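PDB 4GM6: PfkB family carbohydrate kinase from Listeria grayi DSM 20601, which probably phosphorylates a sugar or sugar acid, with ATP as the phosphate donor. Local coordinates for residues E278-Y283 against F315-A320; T252-I257 against L322-H327; V299-L304 against F333-I338. All blocks are in the same frame, centred on the assembly; numbering follows the deposited sequence.

Contact 1: residues E278-Y283 against F315-A320; sequences EEYAIY and FATAAA
Y280 reaches from strand 273-282 toward helix 309-323 and meets two consecutive helix residues, T317 and A318. Its ring carbon CD2 lies 3.7 Å from T317 CG2, and CE2 of the same edge is equally close to that methyl. The methyl sits near the ring plane, so T317 abuts the rim of the aromatic group and does not stack on it. Further along, the tyrosine hydroxyl reaches the next helix residue: Y280 OH is 3.9 Å from A318 CB, a van der Waals contact in which a polar atom rests against a small methyl. One ring of Y280 thus spans two neighbouring positions of the helix, with its flank on one and its far end on the other.

The torsions of T317 divide its two branches. With chi1 at -51°, CG2 stands anti to the backbone N and is presented to the tyrosine, while OG1 lies beside that N and hydrogen-bonds V313 O one turn earlier in the same helix. The hydroxyl is therefore held by its own helix, with a weak second bond to S277 OG at the strand, and the methyl does the packing. On the strand side, E278 lays its CG 3.8 Å above one face of the Y280 ring, offset toward the rim, although this glutamate is poorly ordered.

I282, two residues on, also points its CB toward the helix and packs on H324, while L120 of a second subunit touches both Y280 and I282. No hydrogen bond joins the two segments. Between them the contact is van der Waals packing, which fixes no particular polar geometry; apart from the weak bond to S277 beside it, strand and helix meet here by fit of shape.

Contact 2: residues T252-I257 against L322-H327; sequences TKRTVI and LKHSIH
In the nine-stranded central sheet of this PfkB-family chain, strand 248-256 is tied by one side-chain bond to the turn that follows helix 309-323. R254 comes from the strand and H324 from the turn, the two side chains approaching from opposite directions. R254 NH1 donates to H324 NE2 at 3.0 Å, and the bond is almost straight, with an angle of 171° at the hydrogen. The imidazole nitrogen lies practically in the guanidinium plane, and NH1 in turn stays close to the ring plane, so the groups meet edge to edge although their planes are turned 36° apart.

A bend at chi3 (-67°) swings the guanidinium out of the line of an otherwise extended arginine chain. The imidazole is gripped at both nitrogens: ND1 bonds A320 O of helix 309-323, which fixes the rotation of the ring and aims NE2 at the arginine. NH1 is shared as well, since it also bonds H262 ND1 on the adjacent strand.

The backbone round H324 is shaped by a turn: K323 to I326 form a type I beta turn, and K323 NZ reaches across to I326 O at 2.7 Å, in the carbonyl plane. Such a link between the sheet and the end of a helix packed on it sits within the ribokinase-like alpha/beta fold, in which helices flank a central, largely parallel sheet.

Contact 3: residues V299-L304 against F333-I338; sequences VLHGIL and FDEKTI
Both key side chains leave their helices with CG anti to the backbone N, H301 at chi1 174° and E335 at 176°, and this sends each toward the other between helix 291-304 and the start of helix 335-344. E335 stays extended beyond CG, so its carboxylate is carried all the way to the imidazole. H301 NE2 lies 3.3 Å from E335 OE1 and 3.5 Å from OE2 of the same carboxylate. The two side chains cross at about a right angle, and the carboxylate plane stands 80° from the ring plane. OE2 lies at the ring edge, in its plane, whereas OE1 comes in obliquely. The other imidazole nitrogen, H301 ND1, is hydrogen-bonded to H71 NE2, which helps set how the ring is turned.

D334 caps the helix that carries E335. From the N-cap position its OD1 accepts from T337 N at 2.9 Å, nearly along the C-O axis, and from T337 OG1 at 2.6 Å, the hydroxyl standing above the carboxylate plane. Two bonds to one oxygen pin the first turn.

W307 touches both H301 and E335, while F315 of helix 309-323 packs on E335 and I338. The third helix thereby borders the contact, and V299 and I303 of helix 291-304 rest on strand 248-256 of the central sheet.

Contact 1 is the buried one and has no hydrogen bond between its segments, whereas contacts 2 and 3 are partly buried and bring polar groups together: a clear arginine-histidine bond in contact 2, and a close histidine-carboxylate approach in contact 3. Contacts 1 and 2 both join helix 309-323 or its end to the same sheet and lie about 7 Å apart between centres. Contact 3 instead spans two helices, with helix 309-323 bordering both: F315 and A316 of contact 1 pack on I338 and V299, and L322 of contact 2 packs on F333. All three border a second subunit, contact 3 through F333 alone.

Contact 1: residues E278-Y283 against F315-A320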
loop_
_atom_site.group_PDB
_atom_site.type_symbol
_atom_site.label_atom_id
_atom_site.label_comp_id
_atom_site.label_asym_id
_atom_site.label_seq_id
_atom_site.Cartn_x
_atom_site.Cartn_y
_atom_site.Cartn_z
ATOM N N GLU C 278 -11.886 -30.424 21.109
ATOM C CA GLU C 278 -11.526 -29.504 22.190
ATOM C C GLU C 278 -12.170 -28.167 21.828
ATOM O O GLU C 278 -12.567 -27.955 20.679
ATOM C CB GLU C 278 -10.001 -29.360 22.356
ATOM C CG GLU C 278 -9.354 -28.323 21.427
ATOM C CD GLU C 278 -7.907 -27.973 21.790
ATOM O OE1 GLU C 278 -7.607 -26.773 22.022
ATOM O OE2 GLU C 278 -7.063 -28.893 21.840
ATOM N N GLU C 279 -12.312 -27.270 22.796
ATOM C CA GLU C 279 -12.785 -25.936 22.475
ATOM C C GLU C 279 -11.583 -25.017 22.258
ATOM O O GLU C 279 -10.722 -24.914 23.128
ATOM C CB GLU C 279 -13.664 -25.393 23.591
ATOM C CG GLU C 279 -14.438 -24.143 23.213
ATOM C CD GLU C 279 -15.575 -23.870 24.181
ATOM O OE1 GLU C 279 -15.292 -23.453 25.325
ATOM O OE2 GLU C 279 -16.750 -24.080 23.802
ATOM N N TYR C 280 -11.517 -24.385 21.092
ATOM C CA TYR C 280 -10.433 -23.444 20.765
ATOM C C TYR C 280 -10.792 -22.010 21.103
ATOM O O TYR C 280 -11.920 -21.568 20.875
ATOM C CB TYR C 280 -10.112 -23.477 19.269
ATOM C CG TYR C 280 -9.457 -24.742 18.799
ATOM C CD1 TYR C 280 -8.079 -24.896 18.864
ATOM C CD2 TYR C 280 -10.214 -25.784 18.288
ATOM C CE1 TYR C 280 -7.473 -26.058 18.435
ATOM C CE2 TYR C 280 -9.618 -26.952 17.859
ATOM C CZ TYR C 280 -8.251 -27.078 17.930
ATOM O OH TYR C 280 -7.652 -28.226 17.501
ATOM N N ALA C 281 -9.817 -21.281 21.630
ATOM C CA ALA C 281 -9.940 -19.849 21.799
ATOM C C ALA C 281 -9.203 -19.183 20.640
ATOM O O ALA C 281 -8.013 -19.397 20.456
ATOM C CB ALA C 281 -9.363 -19.431 23.138
ATOM N N ILE C 282 -9.924 -18.399 19.845
ATOM C CA ILE C 282 -9.348 -17.739 18.686
ATOM C C ILE C 282 -9.313 -16.239 18.916
ATOM O O ILE C 282 -10.364 -15.604 19.006
ATOM C CB ILE C 282 -10.179 -18.032 17.421
ATOM C CG1 ILE C 282 -10.327 -19.553 17.234
ATOM C CG2 ILE C 282 -9.574 -17.343 16.211
ATOM C CD1 ILE C 282 -11.251 -19.957 16.094
ATOM N N TYR C 283 -8.110 -15.669 18.975
ATOM C CA TYR C 283 -7.956 -14.231 19.134
ATOM C C TYR C 283 -6.527 -13.815 18.795
ATOM O O TYR C 283 -5.585 -14.473 19.212
ATOM C CB TYR C 283 -8.292 -13.809 20.569
ATOM C CG TYR C 283 -7.774 -12.431 20.903
ATOM C CD1 TYR C 283 -6.520 -12.265 21.472
ATOM C CD2 TYR C 283 -8.528 -11.291 20.624
ATOM C CE1 TYR C 283 -6.032 -11.006 21.769
ATOM C CE2 TYR C 283 -8.055 -10.031 20.927
ATOM C CZ TYR C 283 -6.799 -9.895 21.494
ATOM O OH TYR C 283 -6.302 -8.653 21.790
ATOM N N PHE C 315 -10.184 -33.127 13.434
ATOM C CA PHE C 315 -9.517 -32.593 12.262
ATOM C C PHE C 315 -10.255 -31.371 11.726
ATOM O O PHE C 315 -9.638 -30.333 11.425
ATOM C CB PHE C 315 -9.449 -33.682 11.187
ATOM C CG PHE C 315 -8.804 -33.229 9.902
ATOM C CD1 PHE C 315 -9.578 -32.819 8.832
ATOM C CD2 PHE C 315 -7.426 -33.233 9.762
ATOM C CE1 PHE C 315 -8.994 -32.408 7.647
ATOM C CE2 PHE C 315 -6.834 -32.836 8.579
ATOM C CZ PHE C 315 -7.622 -32.420 7.521
ATOM N N ALA C 316 -11.576 -31.492 11.606
ATOM C CA ALA C 316 -12.388 -30.444 10.995
ATOM C C ALA C 316 -12.426 -29.178 11.841
ATOM O O ALA C 316 -12.385 -28.078 11.307
ATOM C CB ALA C 316 -13.796 -30.931 10.717
ATOM N N THR C 317 -12.519 -29.325 13.160
ATOM C CA THR C 317 -12.490 -28.147 14.014
ATOM C C THR C 317 -11.137 -27.433 13.907
ATOM O O THR C 317 -11.077 -26.205 13.931
ATOM C CB THR C 317 -12.809 -28.488 15.479
ATOM O OG1 THR C 317 -14.024 -29.249 15.530
ATOM C CG2 THR C 317 -12.973 -27.209 16.290
ATOM N N ALA C 318 -10.057 -28.200 13.777
ATOM C CA ALA C 318 -8.732 -27.617 13.597
ATOM C C ALA C 318 -8.642 -26.866 12.276
ATOM O O ALA C 318 -8.072 -25.773 12.199
ATOM C CB ALA C 318 -7.665 -28.695 13.670
ATOM N N ALA C 319 -9.215 -27.440 11.228
ATOM C CA ALA C 319 -9.182 -26.803 9.914
ATOM C C ALA C 319 -9.900 -25.469 9.952
ATOM O O ALA C 319 -9.438 -24.469 9.395
ATOM C CB ALA C 319 -9.848 -27.708 8.879
ATOM N N ALA C 320 -11.068 -25.477 10.574
ATOM C CA ALA C 320 -11.891 -24.279 10.686
ATOM C C ALA C 320 -11.174 -23.224 11.523
ATOM O O ALA C 320 -11.238 -22.031 11.227
ATOM C CB ALA C 320 -13.230 -24.636 11.323
#

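Contact 2: residues T252-I257 against L322-H327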
loop_
_atom_site.group_PDB
_atom_site.type_symbol
_atom_site.label_atom_id
_atom_site.label_comp_id
_atom_site.label_asym_id
_atom_site.label_seq_id
_atom_site.Cartn_x
_atom_site.Cartn_y
_atom_site.Cartn_z
ATOM N N THR C 252 -20.434 -26.187 14.166
ATOM C CA THR C 252 -19.550 -25.678 15.203
ATOM C C THR C 252 -20.376 -24.962 16.255
ATOM O O THR C 252 -21.428 -24.414 15.964
ATOM C CB THR C 252 -18.507 -24.706 14.637
ATOM O OG1 THR C 252 -19.168 -23.721 13.846
ATOM C CG2 THR C 252 -17.505 -25.437 13.773
ATOM N N LYS C 253 -19.927 -25.002 17.496
ATOM C CA LYS C 253 -20.535 -24.162 18.500
ATOM C C LYS C 253 -19.604 -22.969 18.659
ATOM O O LYS C 253 -18.444 -23.122 19.043
ATOM C CB LYS C 253 -20.715 -24.899 19.826
ATOM C CG LYS C 253 -21.354 -24.033 20.898
ATOM C CD LYS C 253 -21.469 -24.758 22.231
ATOM C CE LYS C 253 -21.698 -23.763 23.358
ATOM N NZ LYS C 253 -21.835 -24.429 24.684
ATOM N N ARG C 254 -20.118 -21.790 18.333
ATOM C CA ARG C 254 -19.335 -20.574 18.342
ATOM C C ARG C 254 -19.772 -19.684 19.495
ATOM O O ARG C 254 -20.942 -19.320 19.613
ATOM C CB ARG C 254 -19.495 -19.836 17.009
ATOM C CG ARG C 254 -18.540 -18.669 16.831
ATOM C CD ARG C 254 -18.844 -17.921 15.551
ATOM N NE ARG C 254 -18.565 -18.729 14.366
ATOM C CZ ARG C 254 -17.386 -18.794 13.764
ATOM N NH1 ARG C 254 -16.351 -18.088 14.235
ATOM N NH2 ARG C 254 -17.245 -19.559 12.685
ATOM N N THR C 255 -18.831 -19.343 20.358
ATOM C CA THR C 255 -19.120 -18.418 21.434
ATOM C C THR C 255 -18.473 -17.090 21.085
ATOM O O THR C 255 -17.255 -16.949 21.145
ATOM C CB THR C 255 -18.576 -18.940 22.761
ATOM O OG1 THR C 255 -18.949 -20.316 22.899
ATOM C CG2 THR C 255 -19.139 -18.140 23.930
ATOM N N VAL C 256 -19.293 -16.125 20.699
ATOM C CA VAL C 256 -18.794 -14.813 20.314
ATOM C C VAL C 256 -18.576 -13.943 21.547
ATOM O O VAL C 256 -19.530 -13.540 22.208
ATOM C CB VAL C 256 -19.776 -14.137 19.353
ATOM C CG1 VAL C 256 -19.201 -12.836 18.825
ATOM C CG2 VAL C 256 -20.100 -15.078 18.201
ATOM N N ILE C 257 -17.316 -13.678 21.882
ATOM C CA ILE C 257 -17.020 -12.767 22.982
ATOM C C ILE C 257 -16.920 -11.349 22.419
ATOM O O ILE C 257 -17.464 -10.408 22.990
ATOM C CB ILE C 257 -15.739 -13.177 23.729
ATOM C CG1 ILE C 257 -15.971 -14.512 24.443
ATOM C CG2 ILE C 257 -15.308 -12.106 24.724
ATOM C CD1 ILE C 257 -14.794 -14.984 25.258
ATOM N N LEU C 322 -7.902 -22.759 11.987
ATOM C CA LEU C 322 -6.799 -22.197 11.214
ATOM C C LEU C 322 -7.280 -21.221 10.145
ATOM O O LEU C 322 -6.634 -20.214 9.921
ATOM C CB LEU C 322 -5.941 -23.308 10.588
ATOM C CG LEU C 322 -5.063 -24.118 11.559
ATOM C CD1 LEU C 322 -4.426 -25.290 10.830
ATOM C CD2 LEU C 322 -3.982 -23.266 12.225
ATOM N N LYS C 323 -8.404 -21.518 9.487
ATOM C CA LYS C 323 -8.938 -20.624 8.451
ATOM C C LYS C 323 -9.162 -19.195 8.972
ATOM O O LYS C 323 -9.047 -18.235 8.224
ATOM C CB LYS C 323 -10.257 -21.172 7.860
ATOM C CG LYS C 323 -11.046 -20.140 7.047
ATOM C CD LYS C 323 -10.250 -19.632 5.856
ATOM C CE LYS C 323 -10.882 -18.390 5.242
ATOM N NZ LYS C 323 -10.796 -17.152 6.095
ATOM N N HIS C 324 -9.482 -19.063 10.254
ATOM C CA HIS C 324 -9.751 -17.756 10.836
ATOM C C HIS C 324 -8.529 -16.836 10.753
ATOM O O HIS C 324 -8.668 -15.627 10.833
ATOM C CB HIS C 324 -10.206 -17.902 12.290
ATOM C CG HIS C 324 -11.633 -18.330 12.440
ATOM N ND1 HIS C 324 -12.062 -19.610 12.163
ATOM C CD2 HIS C 324 -12.728 -17.648 12.857
ATOM C CE1 HIS C 324 -13.362 -19.696 12.389
ATOM N NE2 HIS C 324 -13.790 -18.518 12.809
ATOM N N SER C 325 -7.342 -17.410 10.565
ATOM C CA SER C 325 -6.103 -16.627 10.502
ATOM C C SER C 325 -5.732 -16.174 9.088
ATOM O O SER C 325 -4.672 -15.563 8.886
ATOM C CB SER C 325 -4.933 -17.443 11.047
ATOM O OG SER C 325 -5.059 -17.684 12.434
ATOM N N ILE C 326 -6.580 -16.504 8.119
ATOM C CA ILE C 326 -6.302 -16.231 6.702
ATOM C C ILE C 326 -7.349 -15.319 6.052
ATOM O O ILE C 326 -8.557 -15.584 6.110
ATOM C CB ILE C 326 -6.205 -17.542 5.905
ATOM C CG1 ILE C 326 -5.150 -18.439 6.544
ATOM C CG2 ILE C 326 -5.848 -17.269 4.440
ATOM C CD1 ILE C 326 -3.736 -17.883 6.380
ATOM N N HIS C 327 -6.879 -14.232 5.450
ATOM C CA HIS C 327 -7.734 -13.372 4.655
ATOM C C HIS C 327 -8.286 -14.118 3.462
ATOM O O HIS C 327 -7.565 -14.881 2.809
ATOM C CB HIS C 327 -6.941 -12.163 4.135
ATOM C CG HIS C 327 -6.638 -11.145 5.188
ATOM N ND1 HIS C 327 -7.626 -10.463 5.870
ATOM C CD2 HIS C 327 -5.456 -10.680 5.673
ATOM C CE1 HIS C 327 -7.069 -9.626 6.731
ATOM N NE2 HIS C 327 -5.754 -9.740 6.633
#

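Contact 3: residues V299-L304 against F333-I338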
loop_
_atom_site.group_PDB
_atom_site.type_symbol
_atom_site.label_atom_id
_atom_site.label_comp_id
_atom_site.label_asym_id
_atom_site.label_seq_id
_atom_site.Cartn_x
_atom_site.Cartn_y
_atom_site.Cartn_z
ATOM N N VAL C 299 -15.073 -31.927 7.469
ATOM C CA VAL C 299 -15.913 -33.010 7.944
ATOM C C VAL C 299 -16.139 -33.989 6.809
ATOM O O VAL C 299 -16.005 -35.196 6.997
ATOM C CB VAL C 299 -17.275 -32.529 8.475
ATOM C CG1 VAL C 299 -18.226 -33.726 8.631
ATOM C CG2 VAL C 299 -17.098 -31.796 9.796
ATOM N N LEU C 300 -16.478 -33.462 5.634
ATOM C CA LEU C 300 -16.712 -34.309 4.465
ATOM C C LEU C 300 -15.442 -35.109 4.163
ATOM O O LEU C 300 -15.503 -36.297 3.891
ATOM C CB LEU C 300 -17.184 -33.487 3.244
ATOM C CG LEU C 300 -18.623 -32.920 3.268
ATOM C CD1 LEU C 300 -18.914 -31.959 2.115
ATOM C CD2 LEU C 300 -19.687 -34.017 3.291
ATOM N N HIS C 301 -14.283 -34.470 4.242
ATOM C CA HIS C 301 -13.031 -35.198 4.016
ATOM C C HIS C 301 -12.948 -36.416 4.932
ATOM O O HIS C 301 -12.595 -37.507 4.495
ATOM C CB HIS C 301 -11.806 -34.280 4.197
ATOM C CG HIS C 301 -10.490 -35.001 4.130
ATOM N ND1 HIS C 301 -10.041 -35.628 2.987
ATOM C CD2 HIS C 301 -9.525 -35.189 5.063
ATOM C CE1 HIS C 301 -8.858 -36.170 3.218
ATOM N NE2 HIS C 301 -8.521 -35.918 4.470
ATOM N N GLY C 302 -13.304 -36.231 6.200
ATOM C CA GLY C 302 -13.229 -37.305 7.184
ATOM C C GLY C 302 -14.259 -38.383 6.904
ATOM O O GLY C 302 -13.988 -39.574 7.060
ATOM N N ILE C 303 -15.451 -37.968 6.495
ATOM C CA ILE C 303 -16.492 -38.922 6.099
ATOM C C ILE C 303 -16.054 -39.740 4.883
ATOM O O ILE C 303 -16.288 -40.948 4.820
ATOM C CB ILE C 303 -17.830 -38.210 5.800
ATOM C CG1 ILE C 303 -18.427 -37.658 7.104
ATOM C CG2 ILE C 303 -18.803 -39.166 5.104
ATOM C CD1 ILE C 303 -19.610 -36.724 6.919
ATOM N N LEU C 304 -15.403 -39.078 3.929
ATOM C CA LEU C 304 -14.946 -39.726 2.701
ATOM C C LEU C 304 -13.744 -40.641 2.901
ATOM O O LEU C 304 -13.556 -41.589 2.144
ATOM C CB LEU C 304 -14.598 -38.677 1.652
ATOM C CG LEU C 304 -15.785 -37.982 0.998
ATOM C CD1 LEU C 304 -15.309 -36.745 0.257
ATOM C CD2 LEU C 304 -16.497 -38.942 0.063
ATOM N N PHE C 333 -4.574 -24.490 3.691
ATOM C CA PHE C 333 -3.686 -25.456 4.313
ATOM C C PHE C 333 -3.845 -26.844 3.723
ATOM O O PHE C 333 -4.963 -27.254 3.373
ATOM C CB PHE C 333 -3.915 -25.477 5.829
ATOM C CG PHE C 333 -3.805 -24.124 6.464
ATOM C CD1 PHE C 333 -2.570 -23.519 6.636
ATOM C CD2 PHE C 333 -4.937 -23.443 6.859
ATOM C CE1 PHE C 333 -2.474 -22.263 7.204
ATOM C CE2 PHE C 333 -4.845 -22.191 7.429
ATOM C CZ PHE C 333 -3.620 -21.602 7.602
ATOM N N ASP C 334 -2.736 -27.571 3.602
ATOM C CA ASP C 334 -2.832 -28.980 3.239
ATOM C C ASP C 334 -3.170 -29.846 4.448
ATOM O O ASP C 334 -3.139 -29.387 5.604
ATOM C CB ASP C 334 -1.577 -29.496 2.532
ATOM C CG ASP C 334 -0.353 -29.462 3.410
ATOM O OD1 ASP C 334 -0.490 -29.411 4.656
ATOM O OD2 ASP C 334 0.756 -29.483 2.839
ATOM N N GLU C 335 -3.505 -31.100 4.168
ATOM C CA GLU C 335 -3.969 -32.019 5.201
ATOM C C GLU C 335 -2.951 -32.204 6.328
ATOM O O GLU C 335 -3.308 -32.191 7.506
ATOM C CB GLU C 335 -4.327 -33.380 4.603
ATOM C CG GLU C 335 -4.725 -34.384 5.674
ATOM C CD GLU C 335 -5.153 -35.734 5.121
ATOM O OE1 GLU C 335 -5.233 -35.890 3.889
ATOM O OE2 GLU C 335 -5.419 -36.640 5.932
ATOM N N LYS C 336 -1.690 -32.387 5.962
ATOM C CA LYS C 336 -0.631 -32.620 6.948
ATOM C C LYS C 336 -0.518 -31.443 7.926
ATOM O O LYS C 336 -0.411 -31.627 9.140
ATOM C CB LYS C 336 0.692 -32.878 6.223
ATOM C CG LYS C 336 1.932 -32.403 6.948
ATOM C CD LYS C 336 2.671 -33.564 7.567
ATOM C CE LYS C 336 4.021 -33.115 8.098
ATOM N NZ LYS C 336 4.600 -34.174 8.958
ATOM N N THR C 337 -0.566 -30.231 7.390
ATOM C CA THR C 337 -0.512 -29.037 8.210
ATOM C C THR C 337 -1.661 -29.015 9.211
ATOM O O THR C 337 -1.471 -28.713 10.385
ATOM C CB THR C 337 -0.589 -27.780 7.342
ATOM O OG1 THR C 337 0.515 -27.775 6.430
ATOM C CG2 THR C 337 -0.548 -26.539 8.204
ATOM N N ILE C 338 -2.856 -29.342 8.742
ATOM C CA ILE C 338 -4.039 -29.372 9.596
ATOM C C ILE C 338 -3.943 -30.484 10.639
ATOM O O ILE C 338 -4.183 -30.264 11.833
ATOM C CB ILE C 338 -5.320 -29.542 8.746
ATOM C CG1 ILE C 338 -5.492 -28.339 7.797
ATOM C CG2 ILE C 338 -6.545 -29.680 9.634
ATOM C CD1 ILE C 338 -6.519 -28.572 6.702
#